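Local coordinates for FACT complex subunit SPT16 (Ashbya gossypii, PDB 6A8M), which probably serves, as a subunit of the FACT histone chaperone complex, to reorganize nucleosomes during transcription, DNA replication and DNA repair, at residues V187-S192 with K429-Y434; D193-L198 with L254-S259; N402-S407 with A411-Q416. One frame throughout, in Å; residues are numbered along the deposited sequence.

All three contacts lie in the C-terminal, M24 peptidase-like part of this N-terminal piece of SPT16. Contacts 1 and 2 sit on successive turns of helix 179-208, their centres about 10 Å apart, and meet at Asp193, whose carboxylate receives the backbone N-H groups of Asn433 and Tyr434. Contact 3 is a hairpin end about 28 Å from contact 1 and 26 Å from contact 2, between centres; its strand 412-424 adjoins strand 427-430, whose end belongs to contact 1, in one antiparallel sheet. Along the chain, contact 2 closes before contact 3 opens, and both fall within the loop closed by contact 1, which thus ties helix 179-208 to the chain leaving strand 427-430.

Contact 1. Residues V187-S192 with K429-Y434; sequences VSSRGS and KVLTNY
Ser189, on helix 179-208, fits against Leu431 and Thr432 where the chain leaves strand 427-430, an outermost strand of the antiparallel sheet in the M24 pita-bread fold. Its OG lies 3.3 Å from CB of Leu431, with CD1 of the same leucine a little farther off, and its CB meets the Leu431 carbonyl oxygen. With OG turned anti to the carbonyl carbon (chi1 -67°), the hydroxyl reaches back along the helix and is hydrogen-bonded to the backbone oxygen of Leu185. Thr432 offers its methyl: CG2 rests 3.7 Å from Ser189 CB and touches the Ser189 carbonyl oxygen, while CB of Ser192, one turn on, is 4.4 Å from that same CG2. The Thr432 hydroxyl is engaged by Asp419 and by the backbone N of Thr420, on strand 412-424. Asn433 ND2 bonds back to the Val430 carbonyl oxygen at 3.2 Å, approaching from well above the carbonyl plane. The buried hydroxyls of Ser189 and Thr432 have their hydrogen bonds elsewhere, and what joins helix to strand exit is close van der Waals fit of a serine against a threonine methyl and the leucine CB, with polar attachment left to flanking residues such as Gln186, which binds the Leu431 carbonyl, and Asp193.

Contact 2. Residues D193-L198 with L254-S259; sequences DKFMNL and LDWAYS
Phe195 and Trp256 form an edge-to-face aromatic pair, the indole presenting the edge of its six-membered ring to the phenyl face. The two six-membered rings have centroids 4.8 Å apart and planes inclined at 60°. The indole corner does the touching: Trp256 CH2 comes to 3.6 Å from Phe195 CG and is equally near CB and CD1, while the neighbouring Trp256 CZ2 lies 3.7 Å from Phe195 CD1. The backbones stay well apart, 10.0 Å between the CA atoms of Phe195 and Trp256, and the rings bridge the distance. Phe195 CG stands anti to its own carbonyl carbon (chi1 -76°), which carries the ring off the helix toward the strand.

Aliphatic packing adds a second, lighter touch. Leu254 brings CD2 to the rim of the phenyl ring, near its plane, 4.3 Å from Phe195 CE2. Ile293 and Leu232 each touch both Phe195 and Leu254, extending the apolar cluster. This is the layer between helix and sheet in the pita-bread fold of the M24 family: helix 179-208 lies against the sheet in which strand 254-256 pairs with strand 285-295. Replacing Phe195 by an alanine would probably open a gap beside Trp256 CH2 and strip Leu254 CD2 of its aromatic neighbour.

The tryptophan and its strand are also held by polar bonds to residues other than Phe195. Trp256 NE1 binds the backbone oxygen of Glu223, which helps fix the rotation of the indole. In the strand, the backbone N of Trp256 makes a weak, bent bond of 2.8 Å to Asp255 OD1, and the other carboxylate oxygen of Asp255 forms a salt bridge to Arg294 on strand 285-295, beside the backbone pairing of those two residues.

Contact 3. Residues N402-S407 with A411-Q416; sequences NNLKDS and ASYALQ
Tyr413 N donates a hydrogen bond to Leu404 O at 3.0 Å. Asp406 N donates to Ala411 O at 2.9 Å, closing the end of the hairpin. The return bond of the Leu404-Tyr413 antiparallel pair, from Leu404 N to Tyr413 O, is weak at 3.3 Å. Next along, Lys405 and Ser412 form a non-hydrogen-bonded pair, where Lys405 CA approaches Ala411 O at 3.2 Å in a CA-H...O contact. One water joins Lys405 NZ, Ser412 OG and Leu404 O; another links Lys405 O to Tyr413 OH. On the face bearing Leu404 and Tyr413, the phenol is folded across the partner strand because its CG sits between the backbone N and the carbonyl carbon (chi1 68°). Leu404 CB stands over the ring centre in a CH-pi contact, 3.8 Å from the centroid, and Leu404 CD1 reaches Tyr413 CE2 at 3.6 Å, while Asp406 N lies at the ring edge. Helix 312-332 meets this face: Asn317 binds the Tyr413 hydroxyl, Met314 touches the Tyr413 side chain, and Leu321 packs on Leu415. Strand 285-295 adds Cys286 against Tyr413 and Leu288 against Ala414, so strand 412-424 packs on both, while Leu404 of strand 394-405 touches Leu357 of a loop.

Contact 1. Residues V187-S192 with K429-Y434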
loop_
_atom_site.group_PDB
_atom_site.type_symbol
_atom_site.label_atom_id
_atom_site.label_comp_id
_atom_site.label_asym_id
_atom_site.label_seq_id
_atom_site.Cartn_x
_atom_site.Cartn_y
_atom_site.Cartn_z
ATOM N N VAL A 187 -4.693 4.515 -12.422
ATOM C CA VAL A 187 -5.462 3.382 -12.930
ATOM C C VAL A 187 -6.114 2.655 -11.768
ATOM O O VAL A 187 -7.321 2.392 -11.774
ATOM C CB VAL A 187 -4.568 2.426 -13.740
ATOM C CG1 VAL A 187 -5.351 1.176 -14.140
ATOM C CG2 VAL A 187 -4.030 3.109 -15.010
ATOM N N SER A 188 -5.313 2.340 -10.750
ATOM C CA SER A 188 -5.821 1.656 -9.565
ATOM C C SER A 188 -6.984 2.418 -8.945
ATOM O O SER A 188 -8.016 1.827 -8.585
ATOM C CB SER A 188 -4.693 1.511 -8.550
ATOM O OG SER A 188 -5.184 0.888 -7.380
ATOM N N SER A 189 -6.816 3.735 -8.778
ATOM C CA SER A 189 -7.845 4.555 -8.148
ATOM C C SER A 189 -9.130 4.554 -8.962
ATOM O O SER A 189 -10.235 4.499 -8.396
ATOM C CB SER A 189 -7.349 5.995 -7.956
ATOM O OG SER A 189 -6.291 6.051 -6.994
ATOM N N ARG A 190 -9.019 4.614 -10.294
ATOM C CA ARG A 190 -10.234 4.546 -11.095
ATOM C C ARG A 190 -10.882 3.177 -10.953
ATOM O O ARG A 190 -12.107 3.070 -10.897
ATOM C CB ARG A 190 -9.947 4.859 -12.560
ATOM C CG ARG A 190 -11.233 4.938 -13.421
ATOM C CD ARG A 190 -12.021 6.180 -13.097
ATOM N NE ARG A 190 -11.290 7.378 -13.510
ATOM C CZ ARG A 190 -11.207 7.821 -14.767
ATOM N NH1 ARG A 190 -11.821 7.179 -15.757
ATOM N NH2 ARG A 190 -10.511 8.917 -15.041
ATOM N N GLY A 191 -10.070 2.125 -10.823
ATOM C CA GLY A 191 -10.627 0.824 -10.474
ATOM C C GLY A 191 -11.383 0.851 -9.157
ATOM O O GLY A 191 -12.497 0.338 -9.059
ATOM N N SER A 192 -10.795 1.468 -8.124
ATOM C CA SER A 192 -11.505 1.572 -6.848
ATOM C C SER A 192 -12.840 2.287 -7.019
ATOM O O SER A 192 -13.847 1.878 -6.429
ATOM C CB SER A 192 -10.639 2.293 -5.820
ATOM O OG SER A 192 -9.566 1.461 -5.422
ATOM N N LYS A 429 -3.838 16.164 -5.950
ATOM C CA LYS A 429 -4.801 15.769 -6.973
ATOM C C LYS A 429 -5.531 14.542 -6.448
ATOM O O LYS A 429 -4.890 13.539 -6.107
ATOM C CB LYS A 429 -4.091 15.476 -8.301
ATOM C CG LYS A 429 -4.959 14.877 -9.404
ATOM C CD LYS A 429 -4.086 14.496 -10.616
ATOM C CE LYS A 429 -4.905 13.969 -11.784
ATOM N NZ LYS A 429 -4.290 14.357 -13.087
ATOM N N VAL A 430 -6.853 14.633 -6.333
ATOM C CA VAL A 430 -7.642 13.506 -5.835
ATOM C C VAL A 430 -7.827 12.507 -6.974
ATOM O O VAL A 430 -8.349 12.851 -8.042
ATOM C CB VAL A 430 -8.992 13.985 -5.281
ATOM C CG1 VAL A 430 -9.838 12.817 -4.796
ATOM C CG2 VAL A 430 -8.777 15.027 -4.160
ATOM N N LEU A 431 -7.371 11.267 -6.764
ATOM C CA LEU A 431 -7.399 10.271 -7.828
ATOM C C LEU A 431 -8.695 9.471 -7.873
ATOM O O LEU A 431 -9.058 8.962 -8.939
ATOM C CB LEU A 431 -6.218 9.307 -7.679
ATOM C CG LEU A 431 -4.810 9.926 -7.647
ATOM C CD1 LEU A 431 -3.790 8.790 -7.692
ATOM C CD2 LEU A 431 -4.588 10.884 -8.824
ATOM N N THR A 432 -9.383 9.338 -6.743
ATOM C CA THR A 432 -10.655 8.623 -6.630
ATOM C C THR A 432 -11.770 9.661 -6.731
ATOM O O THR A 432 -11.893 10.537 -5.863
ATOM C CB THR A 432 -10.734 7.859 -5.304
ATOM O OG1 THR A 432 -10.286 8.713 -4.242
ATOM C CG2 THR A 432 -9.835 6.606 -5.320
ATOM N N ASN A 433 -12.562 9.587 -7.806
ATOM C CA ASN A 433 -13.540 10.615 -8.132
ATOM C C ASN A 433 -14.974 10.117 -8.030
ATOM O O ASN A 433 -15.894 10.845 -8.405
ATOM C CB ASN A 433 -13.252 11.186 -9.528
ATOM C CG ASN A 433 -11.838 11.748 -9.632
ATOM O OD1 ASN A 433 -11.047 11.358 -10.507
ATOM N ND2 ASN A 433 -11.504 12.656 -8.718
ATOM N N TYR A 434 -15.200 8.926 -7.471
ATOM C CA TYR A 434 -16.567 8.503 -7.200
ATOM C C TYR A 434 -17.238 9.516 -6.276
ATOM O O TYR A 434 -16.606 10.063 -5.367
ATOM C CB TYR A 434 -16.597 7.096 -6.587
ATOM C CG TYR A 434 -18.008 6.630 -6.343
ATOM C CD1 TYR A 434 -18.827 6.239 -7.411
ATOM C CD2 TYR A 434 -18.550 6.638 -5.069
ATOM C CE1 TYR A 434 -20.143 5.839 -7.189
ATOM C CE2 TYR A 434 -19.854 6.246 -4.848
ATOM C CZ TYR A 434 -20.648 5.853 -5.902
ATOM O OH TYR A 434 -21.957 5.473 -5.672
#

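Contact 2. Residues D193-L198 with L254-S259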
loop_
_atom_site.group_PDB
_atom_site.type_symbol
_atom_site.label_atom_id
_atom_site.label_comp_id
_atom_site.label_asym_id
_atom_site.label_seq_id
_atom_site.Cartn_x
_atom_site.Cartn_y
_atom_site.Cartn_z
ATOM N N ASP A 193 -12.852 3.386 -7.783
ATOM C CA ASP A 193 -14.092 4.081 -8.118
ATOM C C ASP A 193 -15.136 3.129 -8.695
ATOM O O ASP A 193 -16.308 3.175 -8.311
ATOM C CB ASP A 193 -13.832 5.184 -9.150
ATOM C CG ASP A 193 -13.237 6.454 -8.568
ATOM O OD1 ASP A 193 -13.212 6.629 -7.331
ATOM O OD2 ASP A 193 -12.808 7.285 -9.398
ATOM N N LYS A 194 -14.736 2.286 -9.658
ATOM C CA LYS A 194 -15.707 1.420 -10.327
ATOM C C LYS A 194 -16.329 0.436 -9.352
ATOM O O LYS A 194 -17.528 0.152 -9.430
ATOM C CB LYS A 194 -15.050 0.639 -11.458
ATOM C CG LYS A 194 -14.577 1.490 -12.604
ATOM C CD LYS A 194 -15.735 2.239 -13.201
ATOM C CE LYS A 194 -15.434 2.596 -14.616
ATOM N NZ LYS A 194 -16.651 3.176 -15.247
ATOM N N PHE A 195 -15.513 -0.133 -8.474
ATOM C CA PHE A 195 -16.021 -1.094 -7.504
ATOM C C PHE A 195 -16.831 -0.422 -6.403
ATOM O O PHE A 195 -17.805 -1.014 -5.917
ATOM C CB PHE A 195 -14.858 -1.931 -6.959
ATOM C CG PHE A 195 -14.403 -2.965 -7.944
ATOM C CD1 PHE A 195 -15.139 -4.129 -8.106
ATOM C CD2 PHE A 195 -13.320 -2.740 -8.767
ATOM C CE1 PHE A 195 -14.780 -5.077 -9.063
ATOM C CE2 PHE A 195 -12.953 -3.677 -9.718
ATOM C CZ PHE A 195 -13.679 -4.845 -9.864
ATOM N N MET A 196 -16.478 0.807 -6.001
ATOM C CA MET A 196 -17.362 1.517 -5.075
ATOM C C MET A 196 -18.727 1.769 -5.714
ATOM O O MET A 196 -19.770 1.644 -5.049
ATOM C CB MET A 196 -16.719 2.832 -4.605
ATOM C CG MET A 196 -17.544 3.577 -3.537
ATOM S SD MET A 196 -17.931 2.589 -2.064
ATOM C CE MET A 196 -16.344 2.580 -1.242
ATOM N N ASN A 197 -18.747 2.105 -7.010
ATOM C CA ASN A 197 -20.021 2.253 -7.709
ATOM C C ASN A 197 -20.828 0.960 -7.666
ATOM O O ASN A 197 -22.040 0.986 -7.420
ATOM C CB ASN A 197 -19.813 2.674 -9.159
ATOM C CG ASN A 197 -21.139 2.772 -9.905
ATOM O OD1 ASN A 197 -21.958 3.630 -9.590
ATOM N ND2 ASN A 197 -21.384 1.855 -10.846
ATOM N N LEU A 198 -20.176 -0.176 -7.948
ATOM C CA LEU A 198 -20.867 -1.464 -7.914
ATOM C C LEU A 198 -21.377 -1.748 -6.520
ATOM O O LEU A 198 -22.484 -2.269 -6.346
ATOM C CB LEU A 198 -19.930 -2.594 -8.326
ATOM C CG LEU A 198 -19.596 -2.837 -9.781
ATOM C CD1 LEU A 198 -18.619 -3.992 -9.826
ATOM C CD2 LEU A 198 -20.857 -3.152 -10.589
ATOM N N LEU A 254 -4.793 -6.368 -12.310
ATOM C CA LEU A 254 -5.743 -5.742 -11.392
ATOM C C LEU A 254 -6.120 -6.747 -10.306
ATOM O O LEU A 254 -6.420 -7.908 -10.612
ATOM C CB LEU A 254 -6.989 -5.270 -12.146
ATOM C CG LEU A 254 -7.861 -4.296 -11.364
ATOM C CD1 LEU A 254 -7.321 -2.889 -11.518
ATOM C CD2 LEU A 254 -9.317 -4.388 -11.829
ATOM N N ASP A 255 -6.098 -6.304 -9.046
ATOM C CA ASP A 255 -6.462 -7.167 -7.924
ATOM C C ASP A 255 -7.025 -6.294 -6.797
ATOM O O ASP A 255 -7.000 -5.066 -6.863
ATOM C CB ASP A 255 -5.240 -7.990 -7.466
ATOM C CG ASP A 255 -5.609 -9.223 -6.634
ATOM O OD1 ASP A 255 -6.806 -9.500 -6.426
ATOM O OD2 ASP A 255 -4.665 -9.923 -6.202
ATOM N N TRP A 256 -7.527 -6.929 -5.750
ATOM C CA TRP A 256 -7.894 -6.194 -4.545
ATOM C C TRP A 256 -6.658 -5.875 -3.709
ATOM O O TRP A 256 -5.742 -6.691 -3.597
ATOM C CB TRP A 256 -8.865 -7.008 -3.685
ATOM C CG TRP A 256 -10.231 -7.126 -4.258
ATOM C CD1 TRP A 256 -10.812 -8.248 -4.784
ATOM C CD2 TRP A 256 -11.202 -6.079 -4.372
ATOM N NE1 TRP A 256 -12.086 -7.964 -5.202
ATOM C CE2 TRP A 256 -12.347 -6.639 -4.977
ATOM C CE3 TRP A 256 -11.216 -4.724 -4.030
ATOM C CZ2 TRP A 256 -13.494 -5.896 -5.241
ATOM C CZ3 TRP A 256 -12.352 -3.985 -4.301
ATOM C CH2 TRP A 256 -13.482 -4.572 -4.888
ATOM N N ALA A 257 -6.655 -4.686 -3.083
ATOM C CA ALA A 257 -5.642 -4.399 -2.070
ATOM C C ALA A 257 -5.973 -5.039 -0.728
ATOM O O ALA A 257 -5.068 -5.293 0.085
ATOM C CB ALA A 257 -5.478 -2.890 -1.887
ATOM N N TYR A 258 -7.256 -5.276 -0.483
ATOM C CA TYR A 258 -7.778 -5.902 0.725
ATOM C C TYR A 258 -9.218 -6.288 0.404
ATOM O O TYR A 258 -9.795 -5.830 -0.587
ATOM C CB TYR A 258 -7.698 -4.962 1.955
ATOM C CG TYR A 258 -8.482 -3.684 1.808
ATOM C CD1 TYR A 258 -7.920 -2.555 1.204
ATOM C CD2 TYR A 258 -9.796 -3.599 2.258
ATOM C CE1 TYR A 258 -8.660 -1.389 1.060
ATOM C CE2 TYR A 258 -10.532 -2.442 2.129
ATOM C CZ TYR A 258 -9.957 -1.337 1.525
ATOM O OH TYR A 258 -10.707 -0.195 1.378
ATOM N N SER A 259 -9.795 -7.134 1.245
ATOM C CA SER A 259 -11.187 -7.518 1.057
ATOM C C SER A 259 -12.093 -6.327 1.361
ATOM O O SER A 259 -11.925 -5.681 2.398
ATOM C CB SER A 259 -11.553 -8.697 1.964
ATOM O OG SER A 259 -10.997 -9.917 1.486
#

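Contact 3. Residues N402-S407 with A411-Q416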
loop_
_atom_site.group_PDB
_atom_site.type_symbol
_atom_site.label_atom_id
_atom_site.label_comp_id
_atom_site.label_asym_id
_atom_site.label_seq_id
_atom_site.Cartn_x
_atom_site.Cartn_y
_atom_site.Cartn_z
ATOM N N ASN A 402 -16.383 7.438 15.238
ATOM C CA ASN A 402 -17.074 6.243 15.707
ATOM C C ASN A 402 -17.815 6.559 17.001
ATOM O O ASN A 402 -17.617 7.609 17.626
ATOM C CB ASN A 402 -16.089 5.079 15.882
ATOM C CG ASN A 402 -16.771 3.690 15.849
ATOM O OD1 ASN A 402 -17.992 3.572 15.719
ATOM N ND2 ASN A 402 -15.962 2.642 15.952
ATOM N N ASN A 403 -18.720 5.654 17.368
ATOM C CA ASN A 403 -19.389 5.717 18.674
ATOM C C ASN A 403 -20.221 6.989 18.810
ATOM O O ASN A 403 -20.231 7.651 19.854
ATOM C CB ASN A 403 -18.378 5.597 19.820
ATOM C CG ASN A 403 -17.622 4.283 19.785
ATOM O OD1 ASN A 403 -18.207 3.232 19.999
ATOM N ND2 ASN A 403 -16.315 4.341 19.531
ATOM N N LEU A 404 -20.941 7.323 17.753
ATOM C CA LEU A 404 -21.897 8.414 17.771
ATOM C C LEU A 404 -23.297 7.854 17.977
ATOM O O LEU A 404 -23.581 6.710 17.625
ATOM C CB LEU A 404 -21.837 9.201 16.461
ATOM C CG LEU A 404 -20.427 9.677 16.116
ATOM C CD1 LEU A 404 -20.437 10.421 14.794
ATOM C CD2 LEU A 404 -19.939 10.566 17.266
ATOM N N LYS A 405 -24.174 8.679 18.552
ATOM C CA LYS A 405 -25.584 8.347 18.663
ATOM C C LYS A 405 -26.412 9.579 18.346
ATOM O O LYS A 405 -26.061 10.689 18.751
ATOM C CB LYS A 405 -25.952 7.849 20.066
ATOM C CG LYS A 405 -25.298 6.534 20.468
ATOM C CD LYS A 405 -25.972 5.948 21.717
ATOM C CE LYS A 405 -25.067 4.931 22.410
ATOM N NZ LYS A 405 -24.618 3.856 21.478
ATOM N N ASP A 406 -27.504 9.389 17.625
ATOM C CA ASP A 406 -28.451 10.487 17.473
ATOM C C ASP A 406 -28.986 10.902 18.840
ATOM O O ASP A 406 -29.350 10.057 19.660
ATOM C CB ASP A 406 -29.603 10.078 16.562
ATOM C CG ASP A 406 -30.524 11.227 16.278
ATOM O OD1 ASP A 406 -30.248 11.969 15.315
ATOM O OD2 ASP A 406 -31.487 11.427 17.046
ATOM N N SER A 407 -29.001 12.210 19.108
ATOM C CA SER A 407 -29.341 12.666 20.451
ATOM C C SER A 407 -30.798 12.413 20.827
ATOM O O SER A 407 -31.117 12.381 22.025
ATOM C CB SER A 407 -29.035 14.155 20.586
ATOM O OG SER A 407 -30.011 14.922 19.915
ATOM N N ALA A 411 -30.053 6.288 18.081
ATOM C CA ALA A 411 -29.539 5.388 17.055
ATOM C C ALA A 411 -28.022 5.512 16.913
ATOM O O ALA A 411 -27.486 6.611 16.761
ATOM C CB ALA A 411 -30.231 5.680 15.722
ATOM N N SER A 412 -27.339 4.374 16.958
ATOM C CA SER A 412 -25.892 4.340 16.789
ATOM C C SER A 412 -25.515 4.595 15.336
ATOM O O SER A 412 -26.148 4.070 14.410
ATOM C CB SER A 412 -25.343 2.977 17.214
ATOM O OG SER A 412 -25.543 2.760 18.601
ATOM N N TYR A 413 -24.464 5.387 15.124
ATOM C CA TYR A 413 -23.940 5.553 13.775
ATOM C C TYR A 413 -22.451 5.870 13.817
ATOM O O TYR A 413 -21.834 5.964 14.880
ATOM C CB TYR A 413 -24.711 6.619 12.994
ATOM C CG TYR A 413 -24.579 8.060 13.446
ATOM C CD1 TYR A 413 -25.357 8.559 14.491
ATOM C CD2 TYR A 413 -23.743 8.941 12.759
ATOM C CE1 TYR A 413 -25.262 9.912 14.867
ATOM C CE2 TYR A 413 -23.637 10.277 13.124
ATOM C CZ TYR A 413 -24.393 10.753 14.168
ATOM O OH TYR A 413 -24.288 12.085 14.511
ATOM N N ALA A 414 -21.871 5.953 12.630
ATOM C CA ALA A 414 -20.454 6.224 12.464
ATOM C C ALA A 414 -20.321 6.846 11.091
ATOM O O ALA A 414 -21.240 6.769 10.268
ATOM C CB ALA A 414 -19.590 4.958 12.601
ATOM N N LEU A 415 -19.191 7.491 10.861
ATOM C CA LEU A 415 -18.953 8.185 9.603
ATOM C C LEU A 415 -17.552 7.870 9.132
ATOM O O LEU A 415 -16.612 7.858 9.930
ATOM C CB LEU A 415 -19.090 9.720 9.743
ATOM C CG LEU A 415 -20.453 10.197 10.251
ATOM C CD1 LEU A 415 -20.406 11.687 10.595
ATOM C CD2 LEU A 415 -21.543 9.922 9.211
ATOM N N GLN A 416 -17.391 7.677 7.828
ATOM C CA GLN A 416 -16.053 7.422 7.335
ATOM C C GLN A 416 -15.956 7.844 5.878
ATOM O O GLN A 416 -16.831 7.531 5.074
ATOM C CB GLN A 416 -15.681 5.944 7.502
ATOM C CG GLN A 416 -14.272 5.637 7.074
ATOM C CD GLN A 416 -13.844 4.269 7.523
ATOM O OE1 GLN A 416 -14.477 3.249 7.162
ATOM N NE2 GLN A 416 -12.801 4.226 8.340
HETATM O O HOH W 1 -23.059 4.361 19.430
HETATM O O HOH W 2 -25.394 12.849 16.831
HETATM O O HOH W 3 -27.529 2.997 20.260
#